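Local coordinates for protein BAG family molecular chaperone regulator 2 (Arabidopsis thaliana, PDB 4HWD) that is probably a co-chaperone regulating programmed cell death and stress responses, its BAG domain, the part described here, binding the ATPase domain of HSP70/HSC70 chaperones, at residues S13-V16 with E17-A20; V36-K39 with N40-L44; L66-K69 with M70-R74. One frame throughout, in Å; residues are numbered along the deposited sequence.

Contact 1: S13-V16 with E17-A20; sequences SFQV and ERLA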
loop_
_atom_site.group_PDB
_atom_site.type_symbol
_atom_site.label_atom_id
_atom_site.label_comp_id
_atom_site.label_asym_id
_atom_site.label_seq_id
_atom_site.Cartn_x
_atom_site.Cartn_y
_atom_site.Cartn_z
ATOM N N SER A 13 -4.245 6.084 5.071
ATOM C CA SER A 13 -4.959 4.841 5.298
ATOM C C SER A 13 -6.064 4.704 4.279
ATOM O O SER A 13 -6.329 3.624 3.772
ATOM C CB SER A 13 -5.550 4.826 6.707
ATOM O OG SER A 13 -4.508 4.843 7.667
ATOM N N PHE A 14 -6.717 5.821 3.997
ATOM C CA PHE A 14 -7.796 5.874 3.023
ATOM C C PHE A 14 -7.271 5.531 1.626
ATOM O O PHE A 14 -7.897 4.769 0.894
ATOM C CB PHE A 14 -8.381 7.281 3.035
ATOM C CG PHE A 14 -9.366 7.550 1.939
ATOM C CD1 PHE A 14 -10.719 7.272 2.115
ATOM C CD2 PHE A 14 -8.949 8.145 0.742
ATOM C CE1 PHE A 14 -11.649 7.592 1.115
ATOM C CE2 PHE A 14 -9.867 8.465 -0.259
ATOM C CZ PHE A 14 -11.220 8.189 -0.070
ATOM N N GLN A 15 -6.122 6.102 1.253
ATOM C CA GLN A 15 -5.548 5.843 -0.071
ATOM C C GLN A 15 -4.986 4.421 -0.138
ATOM O O GLN A 15 -5.098 3.749 -1.156
ATOM C CB GLN A 15 -4.449 6.868 -0.397
ATOM C CG GLN A 15 -4.028 6.883 -1.870
ATOM C CD GLN A 15 -5.227 6.908 -2.820
ATOM O OE1 GLN A 15 -6.228 7.576 -2.554
ATOM N NE2 GLN A 15 -5.125 6.184 -3.932
ATOM N N VAL A 16 -4.402 3.963 0.962
ATOM C CA VAL A 16 -3.849 2.622 1.035
ATOM C C VAL A 16 -4.910 1.543 0.800
ATOM O O VAL A 16 -4.638 0.546 0.116
ATOM C CB VAL A 16 -3.160 2.389 2.399
ATOM C CG1 VAL A 16 -2.792 0.916 2.576
ATOM C CG2 VAL A 16 -1.931 3.254 2.494
ATOM N N GLU A 17 -6.115 1.715 1.349
ATOM C CA GLU A 17 -7.140 0.695 1.134
ATOM C C GLU A 17 -7.686 0.743 -0.283
ATOM O O GLU A 17 -8.212 -0.252 -0.798
ATOM C CB GLU A 17 -8.276 0.796 2.160
ATOM C CG GLU A 17 -9.018 2.106 2.235
ATOM C CD GLU A 17 -10.013 2.113 3.389
ATOM O OE1 GLU A 17 -9.635 1.660 4.492
ATOM O OE2 GLU A 17 -11.162 2.572 3.202
ATOM N N ARG A 18 -7.558 1.901 -0.924
ATOM C CA ARG A 18 -7.997 2.023 -2.303
ATOM C C ARG A 18 -6.944 1.289 -3.138
ATOM O O ARG A 18 -7.261 0.654 -4.129
ATOM C CB ARG A 18 -8.086 3.495 -2.709
ATOM C CG ARG A 18 -9.064 4.312 -1.873
ATOM C CD ARG A 18 -9.148 5.750 -2.368
ATOM N NE ARG A 18 -9.644 5.809 -3.734
ATOM C CZ ARG A 18 -10.856 5.413 -4.107
ATOM N NH1 ARG A 18 -11.700 4.931 -3.205
ATOM N NH2 ARG A 18 -11.224 5.482 -5.382
ATOM N N LEU A 19 -5.683 1.374 -2.718
ATOM C CA LEU A 19 -4.591 0.694 -3.417
ATOM C C LEU A 19 -4.720 -0.825 -3.263
ATOM O O LEU A 19 -4.447 -1.576 -4.202
ATOM C CB LEU A 19 -3.235 1.167 -2.874
ATOM C CG LEU A 19 -2.823 2.576 -3.329
ATOM C CD1 LEU A 19 -1.749 3.148 -2.424
ATOM C CD2 LEU A 19 -2.344 2.498 -4.789
ATOM N N ALA A 20 -5.143 -1.263 -2.078
ATOM C CA ALA A 20 -5.338 -2.684 -1.785
ATOM C C ALA A 20 -6.479 -3.222 -2.626
ATOM O O ALA A 20 -6.540 -4.413 -2.925
ATOM C CB ALA A 20 -5.660 -2.880 -0.308
HETATM O O HOH W 1 -11.050 3.724 0.539
#

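Contact 2: V36-K39 with N40-L44; sequences VEEK and NLENL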
loop_
_atom_site.group_PDB
_atom_site.type_symbol
_atom_site.label_atom_id
_atom_site.label_comp_id
_atom_site.label_asym_id
_atom_site.label_seq_id
_atom_site.Cartn_x
_atom_site.Cartn_y
_atom_site.Cartn_z
ATOM N N VAL A 36 -2.306 -9.553 -16.667
ATOM C CA VAL A 36 -2.317 -8.141 -16.283
ATOM C C VAL A 36 -1.077 -7.484 -16.873
ATOM O O VAL A 36 0.006 -8.064 -16.856
ATOM C CB VAL A 36 -2.312 -7.973 -14.733
ATOM C CG1 VAL A 36 -1.926 -6.546 -14.348
ATOM C CG2 VAL A 36 -3.692 -8.291 -14.178
ATOM N N GLU A 37 -1.243 -6.278 -17.403
ATOM C CA GLU A 37 -0.129 -5.557 -18.003
ATOM C C GLU A 37 0.958 -5.359 -16.945
ATOM O O GLU A 37 0.679 -4.919 -15.829
ATOM C CB GLU A 37 -0.623 -4.211 -18.540
ATOM C CG GLU A 37 0.197 -3.634 -19.682
ATOM C CD GLU A 37 -0.531 -2.503 -20.399
ATOM O OE1 GLU A 37 -1.628 -2.756 -20.945
ATOM O OE2 GLU A 37 -0.014 -1.365 -20.416
ATOM N N GLU A 38 2.194 -5.691 -17.296
ATOM C CA GLU A 38 3.299 -5.560 -16.358
ATOM C C GLU A 38 3.480 -4.137 -15.843
ATOM O O GLU A 38 3.683 -3.924 -14.648
ATOM C CB GLU A 38 4.603 -6.044 -16.999
ATOM C CG GLU A 38 5.784 -6.012 -16.043
ATOM C CD GLU A 38 5.558 -6.860 -14.800
ATOM O OE1 GLU A 38 6.353 -6.734 -13.845
ATOM O OE2 GLU A 38 4.592 -7.655 -14.780
ATOM N N LYS A 39 3.410 -3.165 -16.743
ATOM C CA LYS A 39 3.567 -1.773 -16.357
ATOM C C LYS A 39 2.560 -1.369 -15.279
ATOM O O LYS A 39 2.835 -0.476 -14.485
ATOM C CB LYS A 39 3.444 -0.859 -17.590
ATOM C CG LYS A 39 2.147 -0.998 -18.370
ATOM C CD LYS A 39 1.026 -0.177 -17.746
ATOM C CE LYS A 39 1.122 1.298 -18.126
ATOM N NZ LYS A 39 0.771 1.514 -19.560
ATOM N N ASN A 40 1.404 -2.030 -15.244
ATOM C CA ASN A 40 0.389 -1.720 -14.234
ATOM C C ASN A 40 0.784 -2.273 -12.874
ATOM O O ASN A 40 0.483 -1.676 -11.841
ATOM C CB ASN A 40 -0.978 -2.268 -14.646
ATOM C CG ASN A 40 -1.607 -1.458 -15.765
ATOM O OD1 ASN A 40 -1.581 -0.224 -15.738
ATOM N ND2 ASN A 40 -2.177 -2.144 -16.751
ATOM N N LEU A 41 1.452 -3.418 -12.880
ATOM C CA LEU A 41 1.922 -4.028 -11.638
ATOM C C LEU A 41 3.005 -3.104 -11.085
ATOM O O LEU A 41 3.095 -2.881 -9.876
ATOM C CB LEU A 41 2.502 -5.419 -11.914
ATOM C CG LEU A 41 1.680 -6.646 -11.500
ATOM C CD1 LEU A 41 0.197 -6.387 -11.673
ATOM C CD2 LEU A 41 2.126 -7.848 -12.322
ATOM N N GLU A 42 3.803 -2.546 -11.993
ATOM C CA GLU A 42 4.885 -1.631 -11.631
ATOM C C GLU A 42 4.361 -0.282 -11.173
ATOM O O GLU A 42 4.847 0.267 -10.188
ATOM C CB GLU A 42 5.842 -1.450 -12.815
ATOM C CG GLU A 42 6.341 -2.770 -13.394
ATOM C CD GLU A 42 7.405 -2.587 -14.456
ATOM O OE1 GLU A 42 7.239 -1.704 -15.326
ATOM O OE2 GLU A 42 8.407 -3.335 -14.421
ATOM N N ASN A 43 3.370 0.257 -11.878
ATOM C CA ASN A 43 2.790 1.540 -11.488
ATOM C C ASN A 43 2.209 1.455 -10.072
ATOM O O ASN A 43 2.322 2.390 -9.286
ATOM C CB ASN A 43 1.694 1.960 -12.474
ATOM C CG ASN A 43 2.255 2.453 -13.790
ATOM O OD1 ASN A 43 3.212 3.230 -13.816
ATOM N ND2 ASN A 43 1.652 2.016 -14.896
ATOM N N LEU A 44 1.584 0.319 -9.760
ATOM C CA LEU A 44 0.997 0.081 -8.442
ATOM C C LEU A 44 2.112 -0.007 -7.397
ATOM O O LEU A 44 1.956 0.454 -6.268
ATOM C CB LEU A 44 0.182 -1.226 -8.442
ATOM C CG LEU A 44 -0.687 -1.503 -7.204
ATOM C CD1 LEU A 44 -1.829 -0.488 -7.168
ATOM C CD2 LEU A 44 -1.254 -2.921 -7.246
HETATM O O HOH W 2 8.822 -5.839 -13.567
#

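Contact 3: L66-K69 with M70-R74; sequences LKKK and MQEER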
loop_
_atom_site.group_PDB
_atom_site.type_symbol
_atom_site.label_atom_id
_atom_site.label_comp_id
_atom_site.label_asym_id
_atom_site.label_seq_id
_atom_site.Cartn_x
_atom_site.Cartn_y
_atom_site.Cartn_z
ATOM N N LEU A 66 1.156 4.159 16.762
ATOM C CA LEU A 66 0.592 2.812 16.823
ATOM C C LEU A 66 -0.193 2.592 15.526
ATOM O O LEU A 66 -0.165 1.508 14.929
ATOM C CB LEU A 66 -0.338 2.689 18.030
ATOM C CG LEU A 66 -1.136 1.390 18.257
ATOM C CD1 LEU A 66 -1.404 1.226 19.745
ATOM C CD2 LEU A 66 -2.454 1.414 17.482
ATOM N N LYS A 67 -0.889 3.640 15.097
ATOM C CA LYS A 67 -1.678 3.603 13.877
ATOM C C LYS A 67 -0.780 3.535 12.646
ATOM O O LYS A 67 -0.911 2.620 11.835
ATOM C CB LYS A 67 -2.566 4.838 13.786
ATOM C CG LYS A 67 -3.928 4.676 14.419
ATOM C CD LYS A 67 -4.733 5.961 14.310
ATOM C CE LYS A 67 -6.224 5.688 14.471
ATOM N NZ LYS A 67 -6.541 4.864 15.674
ATOM N N LYS A 68 0.123 4.503 12.509
ATOM C CA LYS A 68 1.038 4.536 11.370
ATOM C C LYS A 68 1.768 3.199 11.263
ATOM O O LYS A 68 2.021 2.706 10.168
ATOM C CB LYS A 68 2.061 5.663 11.522
ATOM C CG LYS A 68 3.144 5.381 12.545
ATOM C CD LYS A 68 4.507 5.712 11.968
ATOM C CE LYS A 68 5.620 5.521 12.981
ATOM N NZ LYS A 68 6.929 6.004 12.449
ATOM N N LYS A 69 2.110 2.630 12.415
ATOM C CA LYS A 69 2.781 1.340 12.478
ATOM C C LYS A 69 2.051 0.216 11.738
ATOM O O LYS A 69 2.535 -0.278 10.713
ATOM C CB LYS A 69 2.872 0.881 13.935
ATOM C CG LYS A 69 3.224 -0.587 14.130
ATOM C CD LYS A 69 2.952 -1.018 15.566
ATOM C CE LYS A 69 3.158 -2.512 15.765
ATOM N NZ LYS A 69 4.584 -2.913 15.627
ATOM N N MET A 70 0.866 -0.144 12.231
ATOM C CA MET A 70 0.021 -1.150 11.594
ATOM C C MET A 70 -0.227 -0.808 10.128
ATOM O O MET A 70 -0.516 -1.683 9.315
ATOM C CB MET A 70 -1.327 -1.242 12.314
ATOM C CG MET A 70 -2.344 -2.141 11.601
ATOM S SD MET A 70 -3.941 -1.350 11.260
ATOM C CE MET A 70 -3.664 -0.674 9.626
ATOM N N GLN A 71 -0.111 0.472 9.801
ATOM C CA GLN A 71 -0.331 0.938 8.443
ATOM C C GLN A 71 0.854 0.657 7.508
ATOM O O GLN A 71 0.665 0.204 6.379
ATOM C CB GLN A 71 -0.647 2.432 8.456
ATOM C CG GLN A 71 -1.345 2.904 7.195
ATOM C CD GLN A 71 -2.712 2.261 7.018
ATOM O OE1 GLN A 71 -3.138 1.993 5.901
ATOM N NE2 GLN A 71 -3.409 2.023 8.125
ATOM N N GLU A 72 2.076 0.929 7.952
ATOM C CA GLU A 72 3.213 0.648 7.086
ATOM C C GLU A 72 3.471 -0.854 7.104
ATOM O O GLU A 72 4.065 -1.404 6.181
ATOM C CB GLU A 72 4.457 1.426 7.522
ATOM C CG GLU A 72 5.065 1.033 8.842
ATOM C CD GLU A 72 6.370 1.759 9.062
ATOM O OE1 GLU A 72 6.341 3.009 9.146
ATOM O OE2 GLU A 72 7.421 1.082 9.132
ATOM N N GLU A 73 2.995 -1.506 8.161
ATOM C CA GLU A 73 3.103 -2.950 8.318
ATOM C C GLU A 73 2.157 -3.604 7.300
ATOM O O GLU A 73 2.453 -4.667 6.731
ATOM C CB GLU A 73 2.704 -3.336 9.742
ATOM C CG GLU A 73 2.366 -4.802 9.936
ATOM C CD GLU A 73 2.331 -5.198 11.404
ATOM O OE1 GLU A 73 1.863 -6.319 11.714
ATOM O OE2 GLU A 73 2.786 -4.394 12.249
ATOM N N ARG A 74 1.018 -2.950 7.078
ATOM C CA ARG A 74 0.015 -3.413 6.124
ATOM C C ARG A 74 0.553 -3.193 4.720
ATOM O O ARG A 74 0.352 -4.019 3.831
ATOM C CB ARG A 74 -1.287 -2.631 6.311
ATOM C CG ARG A 74 -2.159 -2.562 5.072
ATOM C CD ARG A 74 -3.586 -2.214 5.453
ATOM N NE ARG A 74 -4.222 -3.313 6.177
ATOM C CZ ARG A 74 -5.177 -3.154 7.089
ATOM N NH1 ARG A 74 -5.610 -1.935 7.399
ATOM N NH2 ARG A 74 -5.708 -4.212 7.688
#

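Contact 1: S13-V16 with E17-A20
F14 and R18 run side by side on one face of helix 2-31, pointing the same way. The touching atom of R18 is the methylene CD, 3.5 Å from CE2 of the F14 ring and approaching it obliquely; the ring and guanidinium planes lie 19° apart. Q15 approaches the same methylene with a polar atom: its chain bends at chi2 and brings OE1 within 3.4 Å of R18 CD. This amide oxygen sits at the guanidinium edge, near its plane, although the two flat groups are turned 59° against each other. R18 CG presses on the F14 carbonyl, CG to O 3.0 Å.

Polar side-chain contact is carried by water 1, which gives a hydrogen bond to E17 OE2 at 2.9 Å and a weak one to F14 O. E17 has CG between its backbone N and carbonyl carbon (chi1 58°), a position that lays CG against the preceding turn, 3.2 Å from F14 O, while the extended chain carries the carboxylate out to the water.

Backbone bonds hold the turn itself: E17 N to S13 O at 3.1 Å, L19 N to Q15 O at 2.9 Å and A20 N to V16 O; R18 N reaches F14 O and Q15 O only weakly.

V16 and L19 are buried and look to other helices: V16 meets Q71 and Y78 of helix 63-89, L19 meets L44, M47 and Q51 of helix 38-57. S13 OG is hydrogen-bonded to I9 O one turn back. This split between a solvent-facing side and an apolar side is that of an amphipathic helix in the three-helix bundle of a BAG domain.

Contact 2: V36-K39 with N40-L44
With CG anti to the backbone N (chi1 -177°) and a bend at chi2 (58°), E38 brings its carboxylate back beside L41 and E42; E42 answers with CG anti to its own carbonyl carbon and an extended chain. The two carboxylates, their planes 65° apart, come within 4.0 Å, E38 OE1 to E42 OE2. Water 2 joins these like charges, donating to E38 OE1 at 2.6 Å and to E42 OE2 at 2.7 Å, which probably eases their repulsion. The other oxygen, E38 OE2, touches methyl CD2 of L41 at 3.5 Å. Replacing E38 by alanine removes the carboxylate, which would probably cost water 2 one of its two acceptors and take away one neighbour of the L41 methyl.

V36 meets the same leucine from the loop, CG1 to L41 CD1 3.4 Å, the two chains crossing at about a right angle. E37 is the N-cap residue, and its carbonyl takes N40 N at 3.0 Å from above the carbonyl plane and L41 N weakly. Its carboxylate forms a salt bridge with K39, OE2 to NZ 3.1 Å. K39 curls back for this through bends at chi2, chi3 and chi4, laying CD alongside the N40 amide and CE near N43 ND2. Regular helix bonds follow, E42 N to E38 O and N43 N to K39 O.

The loop residue V36 and the opening turns of helix 38-57 lie against both other helices: V36, N40 and L41 pack on F26 of helix 2-31, while E38 and L41 touch N89, and L44 touches L82, of helix 63-89; N89 ND2 also hydrogen-bonds V36 O.

Contact 3: L66-K69 with M70-R74
M70 N gives a weak but straight bond to L66 O (3.3 Å, 174°). The thioether chain of M70 bends at chi2 and chi3 and leads away from 66-69, so that CB is its nearest carbon to K67 O.

Next, Q71 N binds K67 O at 3.1 Å, in the carbonyl plane, and K68 O weakly. Its CB rests 3.2 Å from K68 O, but the amide end turns off to S13 and V16 of helix 2-31, where the residue is buried.

E72 N is held by K68 O at 2.8 Å. Its side chain has CG between the backbone N and the carbonyl carbon (chi1 67°) and 3.4 Å from K69 O. Its carboxylate stays some way from the K68 ammonium, with E72 OE1 4.5 Å from K68 NZ, too far for direct ion pairing. Both chains also look to helix 38-57, E72 to L52 and L55, K68 to L55, and E72 OE1 lies close to the like charge of D56.

E73 completes the row, its N bound to K69 O. K69 and E73 point the same way, side by side; K69 ends in a bend at chi4 (68°) that leaves NZ 4.1 Å from E73 OE2.

Two lysine-glutamate pairs, each spanning one turn, thus mark this part of the helix: K69 and E73 lie on the exposed side, K68 and E72 at the edge against helix 38-57. At such separations the opposite charges are likely to attract each other without fixing either end, so the backbone bonds hold the turns while the charged tips supply a loose attraction.

From the N terminus, contact 1 comes first, midway along helix 2-31; contact 2 follows at the loop and first turns of helix 38-57, and contact 3 near the start of helix 63-89. Each joins adjacent segments, so none closes a long loop, and the three run in series without nesting or crossing. They meet through contact 1: L19 CD2 packs on L44 CD1 of contact 2 at 3.9 Å, and V16 CG1 on Q71 OE1 of contact 3 at 3.5 Å. Contacts 2 and 3 do not touch, their centres about 25 Å apart on opposite sides of the chain's centre. Helix 2-31 thus bridges distant parts of the bundle.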